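Local coordinates for protein tail lysozyme, putative (PDB 2IA7) that is of unknown function but, as a putative tail lysozyme of the gp25 baseplate-wedge family, probably belongs to a phage-tail-like assembly, at residues H60-S65 against E76-E81; S98-E101 against L107-D110; I111-R116 against T120-V125. One frame throughout, in Å; residues are numbered along the deposited sequence.

Contact 1: residues H60-S65 against E76-E81; sequences HDRVFS and ENEVKE
Arg62, in the loop that follows a short 3-10 turn, faces Glu78 on a regular helix whose backbone bonds, such as Lys80 N to Glu76 O, run from each residue to the fourth before it, and the two meet through side chains alone. Arg62 approaches side-on: NE reaches Glu78 OE2 at 3.0 Å and NH2 reaches the same OE2 at 3.2 Å, a salt bridge in which one oxygen accepts both N-H bonds. That oxygen lies in the guanidinium plane, and it receives NE through its anti lone pair, while NH2 arrives from above the carboxylate. The two planes stand 78° apart. Both chains bend at their second torsion, -103° in Arg62 and -91° in Glu78, which swings the charged ends together. An alanine in place of Glu78 would probably leave the arginine charge without its mate here and the guanidinium freer to turn. The bridge lies at the surface, pinning the loop to helix 69-86. Arg62 also rests on Leu74, Phe64 packs on Thr71 and Ile75 of that helix, and Val79 turns inward to Val95 of strand 90-98.

Contact 2: residues S98-E101 against L107-D110; sequences SPRE and LLID
Ser98 and Leu108 are joined by a pair of backbone hydrogen bonds, Ser98 N to Leu108 O at 2.7 Å and Leu108 N to Ser98 O at 3.2 Å, which make them an antiparallel hydrogen-bonded pair at the loop end of the connection between strands 90-98 and 106-115. Just beyond, the chain leaves the ladder through an ST turn: Ser98 OG accepts from Arg100 N at 3.0 Å, an oxygen placed for this by lying anti to the Ser98 nitrogen (chi1 169°).

The charged component is an end-on bidentate salt bridge. Arg100 NH1 meets Asp110 OD2 at 2.8 Å and NH2 meets OD1 at 2.9 Å, each using the syn lone pair of its oxygen, and both bonds are nearly straight. Guanidinium and carboxylate lie almost coplanar, 7° apart, with the two side chains arriving from opposite directions.

Van der Waals packing completes the contact. Leu108 CB sits under one face of the guanidinium, offset toward its rim, while Leu108 CD1 touches NE of Arg100 and lies 3.5 Å from Glu101 CD. Glu101 thus packs its carboxylate against a methyl, its charge being met by Arg106. On the other side of the strand, Pro99 CB and Leu107 CD2 form an apolar pair at 4.4 Å, and Leu107 itself packs on Leu72 and Ile75 of helix 69-86.

Two bonds in one plane fix the rotation of both charged groups. Arg100, two residues beyond Ser98, reaches back over Leu108 to Asp110, inside the ladder, so a leucine-backed ion pair ties the turn to the strand at a partly exposed edge.

Contact 3: residues I111-R116 against T120-V125; sequences IEYRVR and TRFNLV
Tyr113 and Phe122, directly opposed on neighbouring strands, meet through the first torsion of the tyrosine: Tyr113 CG stands between its backbone N and carbonyl carbon (chi1 64°), which carries the ring across toward the partner strand, whereas Phe122 CG is anti to its carbonyl carbon (chi1 -65°). The result is a CH-pi contact, with Phe122 CB over the tyrosine face at 4.0 Å from the ring centroid. The rings themselves are inclined at 30° and slid so far apart that they barely overlap. Leu124 CB comes to the edge of the tyrosine ring, 4.1 Å from CE2, and Val115 CG2 touches Phe122 CE2 at 3.8 Å. Farther along this face Ile111 and Leu124 lie side by side, pointing the same way.

Behind the side chains runs an antiparallel ladder. Paired backbone bonds join Ile111 with Leu124 and Tyr113 with Phe122, the latter through Phe122 N to Tyr113 O at 2.9 Å. Asn123 CA adds a CA-H...O contact to Ile111 O at 3.3 Å. A water links Tyr113 OH to Asn123 O, to which it donates.

The face carrying Ile111, Tyr113, Val115 and Phe122 lies against helix 30-42, and Ile111 also against Val79 and Leu83 of helix 69-86. Its chemistry is chiefly hydrocarbon and ring contact, with the tyrosine hydroxyl served by water; Ile111, Tyr113 and Val115 bond to this partner strand, Glu112 and Arg114 to strand 90-98.

In the fold
From the N terminus, helix 30-42 comes first, and contact 1 then ties the last part of the long connection after it onto helix 69-86. The chain next builds the sheet: contact 2 closes the connection between strands 90-98 and 106-115, and contact 3 closes the hairpin between strands 106-115 and 120-129. The three follow in series, none nested in or crossing another. Contacts 2 and 3 share the central strand 106-115, and their centres lie about 17 Å apart; Val125 of contact 3 packs on Leu108 and Asp110 of contact 2. Val79 bridges the helix to the sheet, reaching Ile109 of contact 2 and Ile111 of contact 3.

Contact 1: residues H60-S65 against E76-E81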
loop_
_atom_site.group_PDB
_atom_site.type_symbol
_atom_site.label_atom_id
_atom_site.label_comp_id
_atom_site.label_asym_id
_atom_site.label_seq_id
_atom_site.Cartn_x
_atom_site.Cartn_y
_atom_site.Cartn_z
ATOM N N HIS A 60 1.806 -8.935 -3.738
ATOM C CA HIS A 60 2.112 -9.348 -5.095
ATOM C C HIS A 60 2.482 -10.825 -5.188
ATOM O O HIS A 60 2.474 -11.364 -6.282
ATOM C CB HIS A 60 3.247 -8.473 -5.669
ATOM C CG HIS A 60 2.879 -7.015 -5.768
ATOM N ND1 HIS A 60 2.197 -6.488 -6.842
ATOM C CD2 HIS A 60 3.054 -5.999 -4.901
ATOM C CE1 HIS A 60 1.997 -5.193 -6.640
ATOM N NE2 HIS A 60 2.507 -4.872 -5.467
ATOM N N ASP A 61 2.821 -11.469 -4.068
ATOM C CA ASP A 61 3.133 -12.907 -4.064
ATOM C C ASP A 61 1.893 -13.820 -3.960
ATOM O O ASP A 61 1.999 -15.025 -4.144
ATOM C CB ASP A 61 4.072 -13.228 -2.927
ATOM C CG ASP A 61 5.378 -12.458 -3.024
ATOM O OD1 ASP A 61 5.919 -12.355 -4.143
ATOM O OD2 ASP A 61 5.858 -11.962 -1.989
ATOM N N ARG A 62 0.731 -13.238 -3.696
ATOM C CA ARG A 62 -0.449 -14.012 -3.352
ATOM C C ARG A 62 -1.282 -14.357 -4.577
ATOM O O ARG A 62 -1.402 -13.545 -5.469
ATOM C CB ARG A 62 -1.326 -13.209 -2.428
ATOM C CG ARG A 62 -0.678 -12.803 -1.117
ATOM C CD ARG A 62 -1.182 -13.679 -0.011
ATOM N NE ARG A 62 -0.524 -13.399 1.269
ATOM C CZ ARG A 62 -0.489 -14.292 2.266
ATOM N NH1 ARG A 62 -1.087 -15.454 2.118
ATOM N NH2 ARG A 62 0.127 -14.005 3.399
ATOM N N VAL A 63 -1.874 -15.552 -4.576
ATOM C CA VAL A 63 -2.945 -15.908 -5.518
ATOM C C VAL A 63 -4.153 -16.243 -4.677
ATOM O O VAL A 63 -4.012 -16.915 -3.663
ATOM C CB VAL A 63 -2.574 -17.099 -6.414
ATOM C CG1 VAL A 63 -3.686 -17.359 -7.430
ATOM C CG2 VAL A 63 -1.270 -16.821 -7.137
ATOM N N PHE A 64 -5.317 -15.716 -5.063
ATOM C CA PHE A 64 -6.552 -15.891 -4.312
ATOM C C PHE A 64 -7.568 -16.661 -5.137
ATOM O O PHE A 64 -7.899 -16.261 -6.236
ATOM C CB PHE A 64 -7.140 -14.554 -3.913
ATOM C CG PHE A 64 -6.238 -13.761 -3.043
ATOM C CD1 PHE A 64 -6.123 -14.050 -1.691
ATOM C CD2 PHE A 64 -5.463 -12.759 -3.579
ATOM C CE1 PHE A 64 -5.261 -13.300 -0.881
ATOM C CE2 PHE A 64 -4.611 -12.011 -2.772
ATOM C CZ PHE A 64 -4.513 -12.302 -1.418
ATOM N N SER A 65 -8.047 -17.766 -4.587
ATOM C CA SER A 65 -9.127 -18.537 -5.170
ATOM C C SER A 65 -10.408 -17.853 -4.813
ATOM O O SER A 65 -11.350 -17.813 -5.601
ATOM C CB SER A 65 -9.175 -19.945 -4.551
ATOM O OG SER A 65 -8.030 -20.703 -4.858
ATOM N N GLU A 76 -4.968 -6.181 4.075
ATOM C CA GLU A 76 -4.679 -5.067 4.950
ATOM C C GLU A 76 -3.361 -5.240 5.667
ATOM O O GLU A 76 -2.589 -4.295 5.784
ATOM C CB GLU A 76 -5.810 -4.872 5.961
ATOM C CG GLU A 76 -7.075 -4.281 5.366
ATOM C CD GLU A 76 -8.336 -4.572 6.168
ATOM O OE1 GLU A 76 -8.244 -5.175 7.276
ATOM O OE2 GLU A 76 -9.417 -4.247 5.672
ATOM N N ASN A 77 -3.120 -6.405 6.220
ATOM C CA ASN A 77 -1.987 -6.554 7.092
ATOM C C ASN A 77 -0.692 -6.728 6.300
ATOM O O ASN A 77 0.360 -6.269 6.750
ATOM C CB ASN A 77 -2.265 -7.718 8.043
ATOM C CG ASN A 77 -3.406 -7.399 9.016
ATOM O OD1 ASN A 77 -3.691 -6.218 9.280
ATOM N ND2 ASN A 77 -4.070 -8.432 9.548
ATOM N N GLU A 78 -0.791 -7.207 5.067
ATOM C CA GLU A 78 0.346 -7.182 4.151
ATOM C C GLU A 78 0.754 -5.737 3.829
ATOM O O GLU A 78 1.953 -5.386 3.750
ATOM C CB GLU A 78 0.037 -7.913 2.856
ATOM C CG GLU A 78 0.006 -9.414 3.011
ATOM C CD GLU A 78 1.326 -10.050 2.760
ATOM O OE1 GLU A 78 2.373 -9.438 2.998
ATOM O OE2 GLU A 78 1.299 -11.197 2.330
ATOM N N VAL A 79 -0.234 -4.860 3.642
ATOM C CA VAL A 79 0.029 -3.450 3.395
ATOM C C VAL A 79 0.658 -2.851 4.644
ATOM O O VAL A 79 1.659 -2.128 4.552
ATOM C CB VAL A 79 -1.272 -2.763 3.043
ATOM C CG1 VAL A 79 -1.152 -1.254 3.107
ATOM C CG2 VAL A 79 -1.779 -3.256 1.654
ATOM N N LYS A 80 0.112 -3.154 5.817
ATOM C CA LYS A 80 0.635 -2.574 7.038
ATOM C C LYS A 80 2.104 -2.961 7.148
ATOM O O LYS A 80 2.973 -2.119 7.439
ATOM C CB LYS A 80 -0.073 -3.130 8.272
ATOM C CG LYS A 80 -1.484 -2.601 8.490
ATOM C CD LYS A 80 -2.135 -3.358 9.671
ATOM C CE LYS A 80 -3.620 -3.078 9.769
ATOM N NZ LYS A 80 -4.167 -3.850 10.916
ATOM N N GLU A 81 2.395 -4.262 7.032
ATOM C CA GLU A 81 3.767 -4.693 7.265
ATOM C C GLU A 81 4.773 -4.064 6.318
ATOM O O GLU A 81 5.872 -3.700 6.718
ATOM C CB GLU A 81 3.862 -6.195 7.216
ATOM C CG GLU A 81 3.182 -6.909 8.346
ATOM C CD GLU A 81 3.746 -6.688 9.755
ATOM O OE1 GLU A 81 4.760 -5.994 10.035
ATOM O OE2 GLU A 81 3.129 -7.286 10.671
#

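Contact 2: residues S98-E101 against L107-D110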
loop_
_atom_site.group_PDB
_atom_site.type_symbol
_atom_site.label_atom_id
_atom_site.label_comp_id
_atom_site.label_asym_id
_atom_site.label_seq_id
_atom_site.Cartn_x
_atom_site.Cartn_y
_atom_site.Cartn_z
ATOM N N SER A 98 -11.333 -1.939 0.983
ATOM C CA SER A 98 -12.741 -1.806 0.672
ATOM C C SER A 98 -13.075 -2.444 -0.670
ATOM O O SER A 98 -12.389 -2.213 -1.636
ATOM C CB SER A 98 -13.108 -0.329 0.579
ATOM O OG SER A 98 -14.416 -0.220 0.039
ATOM N N PRO A 99 -14.182 -3.167 -0.756
ATOM C CA PRO A 99 -14.647 -3.682 -2.033
ATOM C C PRO A 99 -15.600 -2.711 -2.744
ATOM O O PRO A 99 -16.365 -3.110 -3.672
ATOM C CB PRO A 99 -15.401 -4.945 -1.595
ATOM C CG PRO A 99 -15.990 -4.549 -0.283
ATOM C CD PRO A 99 -15.040 -3.572 0.362
ATOM N N ARG A 100 -15.553 -1.415 -2.421
ATOM C CA ARG A 100 -16.562 -0.489 -2.981
ATOM C C ARG A 100 -16.472 -0.314 -4.502
ATOM O O ARG A 100 -17.475 0.092 -5.143
ATOM C CB ARG A 100 -16.576 0.847 -2.254
ATOM C CG ARG A 100 -15.358 1.714 -2.420
ATOM C CD ARG A 100 -15.501 3.111 -1.837
ATOM N NE ARG A 100 -14.231 3.819 -1.890
ATOM C CZ ARG A 100 -13.299 3.831 -0.937
ATOM N NH1 ARG A 100 -13.451 3.150 0.188
ATOM N NH2 ARG A 100 -12.158 4.446 -1.144
ATOM N N GLU A 101 -15.318 -0.645 -5.094
ATOM C CA GLU A 101 -15.135 -0.660 -6.544
ATOM C C GLU A 101 -14.887 -2.060 -7.074
ATOM O O GLU A 101 -14.346 -2.234 -8.165
ATOM C CB GLU A 101 -14.007 0.292 -6.945
ATOM C CG GLU A 101 -14.429 1.764 -6.812
ATOM C CD GLU A 101 -13.417 2.773 -7.298
ATOM O OE1 GLU A 101 -12.439 2.436 -8.022
ATOM O OE2 GLU A 101 -13.600 3.939 -6.910
ATOM N N LEU A 107 -9.805 -3.359 -5.729
ATOM C CA LEU A 107 -9.876 -3.364 -4.284
ATOM C C LEU A 107 -9.105 -2.125 -3.847
ATOM O O LEU A 107 -7.917 -1.996 -4.162
ATOM C CB LEU A 107 -9.230 -4.597 -3.642
ATOM C CG LEU A 107 -10.024 -5.892 -3.504
ATOM C CD1 LEU A 107 -9.083 -6.965 -2.980
ATOM C CD2 LEU A 107 -11.184 -5.689 -2.533
ATOM N N LEU A 108 -9.760 -1.233 -3.101
ATOM C CA LEU A 108 -9.158 0.034 -2.704
ATOM C C LEU A 108 -8.673 -0.068 -1.280
ATOM O O LEU A 108 -9.443 -0.507 -0.396
ATOM C CB LEU A 108 -10.182 1.163 -2.867
ATOM C CG LEU A 108 -10.653 1.426 -4.286
ATOM C CD1 LEU A 108 -11.689 2.584 -4.267
ATOM C CD2 LEU A 108 -9.557 1.680 -5.337
ATOM N N ILE A 109 -7.432 0.350 -1.011
ATOM C CA ILE A 109 -6.894 0.359 0.353
ATOM C C ILE A 109 -6.954 1.772 0.850
ATOM O O ILE A 109 -6.298 2.653 0.334
ATOM C CB ILE A 109 -5.478 -0.168 0.454
ATOM C CG1 ILE A 109 -5.362 -1.439 -0.411
ATOM C CG2 ILE A 109 -5.148 -0.392 1.896
ATOM C CD1 ILE A 109 -6.222 -2.624 -0.023
ATOM N N ASP A 110 -7.815 2.016 1.834
ATOM C CA ASP A 110 -7.919 3.309 2.498
ATOM C C ASP A 110 -6.922 3.308 3.659
ATOM O O ASP A 110 -7.039 2.523 4.589
ATOM C CB ASP A 110 -9.315 3.495 3.010
ATOM C CG ASP A 110 -10.355 3.508 1.878
ATOM O OD1 ASP A 110 -10.202 4.270 0.938
ATOM O OD2 ASP A 110 -11.403 2.788 2.082
#

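Contact 3: residues I111-R116 against T120-V125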
loop_
_atom_site.group_PDB
_atom_site.type_symbol
_atom_site.label_atom_id
_atom_site.label_comp_id
_atom_site.label_asym_id
_atom_site.label_seq_id
_atom_site.Cartn_x
_atom_site.Cartn_y
_atom_site.Cartn_z
ATOM N N ILE A 111 -5.936 4.188 3.577
ATOM C CA ILE A 111 -4.829 4.277 4.457
ATOM C C ILE A 111 -4.828 5.653 5.126
ATOM O O ILE A 111 -4.664 6.661 4.466
ATOM C CB ILE A 111 -3.488 4.060 3.714
ATOM C CG1 ILE A 111 -3.459 2.707 2.957
ATOM C CG2 ILE A 111 -2.356 4.128 4.739
ATOM C CD1 ILE A 111 -2.308 2.555 1.977
ATOM N N GLU A 112 -4.974 5.641 6.443
ATOM C CA GLU A 112 -4.901 6.887 7.239
ATOM C C GLU A 112 -3.606 6.781 8.007
ATOM O O GLU A 112 -3.286 5.733 8.582
ATOM C CB GLU A 112 -6.084 7.053 8.209
ATOM C CG GLU A 112 -7.437 7.042 7.593
ATOM C CD GLU A 112 -8.567 7.227 8.619
ATOM O OE1 GLU A 112 -8.397 8.077 9.556
ATOM O OE2 GLU A 112 -9.596 6.497 8.475
ATOM N N TYR A 113 -2.822 7.843 8.016
ATOM C CA TYR A 113 -1.545 7.831 8.655
ATOM C C TYR A 113 -1.172 9.207 9.194
ATOM O O TYR A 113 -1.724 10.223 8.790
ATOM C CB TYR A 113 -0.495 7.294 7.699
ATOM C CG TYR A 113 -0.249 8.145 6.472
ATOM C CD1 TYR A 113 0.722 9.187 6.467
ATOM C CD2 TYR A 113 -0.967 7.934 5.282
ATOM C CE1 TYR A 113 0.948 9.941 5.317
ATOM C CE2 TYR A 113 -0.734 8.683 4.149
ATOM C CZ TYR A 113 0.246 9.666 4.146
ATOM O OH TYR A 113 0.430 10.423 3.019
ATOM N N ARG A 114 -0.254 9.185 10.140
ATOM C CA ARG A 114 0.318 10.384 10.795
ATOM C C ARG A 114 1.776 10.533 10.357
ATOM O O ARG A 114 2.559 9.581 10.381
ATOM C CB ARG A 114 0.249 10.227 12.325
ATOM C CG ARG A 114 0.798 11.393 13.096
ATOM C CD ARG A 114 0.632 11.164 14.598
ATOM N NE ARG A 114 1.472 10.077 15.038
ATOM C CZ ARG A 114 2.727 10.184 15.470
ATOM N NH1 ARG A 114 3.320 11.352 15.565
ATOM N NH2 ARG A 114 3.394 9.097 15.810
ATOM N N VAL A 115 2.148 11.705 9.841
ATOM C CA VAL A 115 3.536 12.026 9.565
ATOM C C VAL A 115 4.194 12.413 10.853
ATOM O O VAL A 115 3.763 13.337 11.515
ATOM C CB VAL A 115 3.661 13.148 8.510
ATOM C CG1 VAL A 115 5.118 13.557 8.325
ATOM C CG2 VAL A 115 3.107 12.619 7.164
ATOM N N ARG A 116 5.186 11.636 11.255
ATOM C CA ARG A 116 5.760 11.771 12.587
ATOM C C ARG A 116 6.406 13.131 12.765
ATOM O O ARG A 116 6.335 13.720 13.860
ATOM C CB ARG A 116 6.790 10.642 12.871
ATOM C CG ARG A 116 6.181 9.266 12.938
ATOM C CD ARG A 116 7.288 8.202 13.030
ATOM N NE ARG A 116 6.772 6.844 12.886
ATOM C CZ ARG A 116 6.119 6.187 13.836
ATOM N NH1 ARG A 116 5.913 6.756 15.015
ATOM N NH2 ARG A 116 5.635 4.972 13.590
ATOM N N THR A 120 0.879 15.627 11.567
ATOM C CA THR A 120 -0.284 15.885 10.720
ATOM C C THR A 120 -0.777 14.596 10.102
ATOM O O THR A 120 -0.007 13.741 9.769
ATOM C CB THR A 120 0.024 16.868 9.588
ATOM O OG1 THR A 120 0.565 18.071 10.142
ATOM C CG2 THR A 120 -1.239 17.198 8.840
ATOM N N ARG A 121 -2.076 14.498 9.953
ATOM C CA ARG A 121 -2.728 13.315 9.438
ATOM C C ARG A 121 -3.096 13.477 7.987
ATOM O O ARG A 121 -3.513 14.543 7.563
ATOM C CB ARG A 121 -3.941 12.977 10.301
ATOM C CG ARG A 121 -3.521 12.734 11.742
ATOM C CD ARG A 121 -4.616 12.277 12.636
ATOM N NE ARG A 121 -4.018 11.758 13.860
ATOM C CZ ARG A 121 -4.639 10.977 14.737
ATOM N NH1 ARG A 121 -5.910 10.616 14.564
ATOM N NH2 ARG A 121 -3.960 10.545 15.793
ATOM N N PHE A 122 -2.943 12.367 7.249
ATOM C CA PHE A 122 -3.268 12.319 5.851
ATOM C C PHE A 122 -4.017 11.035 5.544
ATOM O O PHE A 122 -3.972 10.066 6.310
ATOM C CB PHE A 122 -1.995 12.399 4.991
ATOM C CG PHE A 122 -1.301 13.650 5.110
ATOM C CD1 PHE A 122 -1.619 14.697 4.302
ATOM C CD2 PHE A 122 -0.308 13.788 6.037
ATOM C CE1 PHE A 122 -0.962 15.888 4.442
ATOM C CE2 PHE A 122 0.335 14.945 6.180
ATOM C CZ PHE A 122 0.044 15.990 5.392
ATOM N N ASN A 123 -4.710 11.042 4.411
ATOM C CA ASN A 123 -5.390 9.863 3.888
ATOM C C ASN A 123 -4.819 9.569 2.510
ATOM O O ASN A 123 -4.417 10.487 1.769
ATOM C CB ASN A 123 -6.891 10.120 3.800
ATOM C CG ASN A 123 -7.702 8.822 3.603
ATOM O OD1 ASN A 123 -7.779 7.989 4.509
ATOM N ND2 ASN A 123 -8.342 8.692 2.424
ATOM N N LEU A 124 -4.758 8.286 2.134
ATOM C CA LEU A 124 -4.345 7.898 0.825
ATOM C C LEU A 124 -5.137 6.671 0.458
ATOM O O LEU A 124 -5.317 5.797 1.293
ATOM C CB LEU A 124 -2.860 7.530 0.861
ATOM C CG LEU A 124 -2.148 7.197 -0.431
ATOM C CD1 LEU A 124 -0.671 7.635 -0.419
ATOM C CD2 LEU A 124 -2.239 5.664 -0.643
ATOM N N VAL A 125 -5.628 6.631 -0.773
ATOM C CA VAL A 125 -6.389 5.514 -1.276
ATOM C C VAL A 125 -5.520 4.835 -2.322
ATOM O O VAL A 125 -5.161 5.455 -3.326
ATOM C CB VAL A 125 -7.713 5.952 -1.892
ATOM C CG1 VAL A 125 -8.465 4.756 -2.465
ATOM C CG2 VAL A 125 -8.577 6.705 -0.838
HETATM O O HOH W 1 -1.661 11.185 1.215
#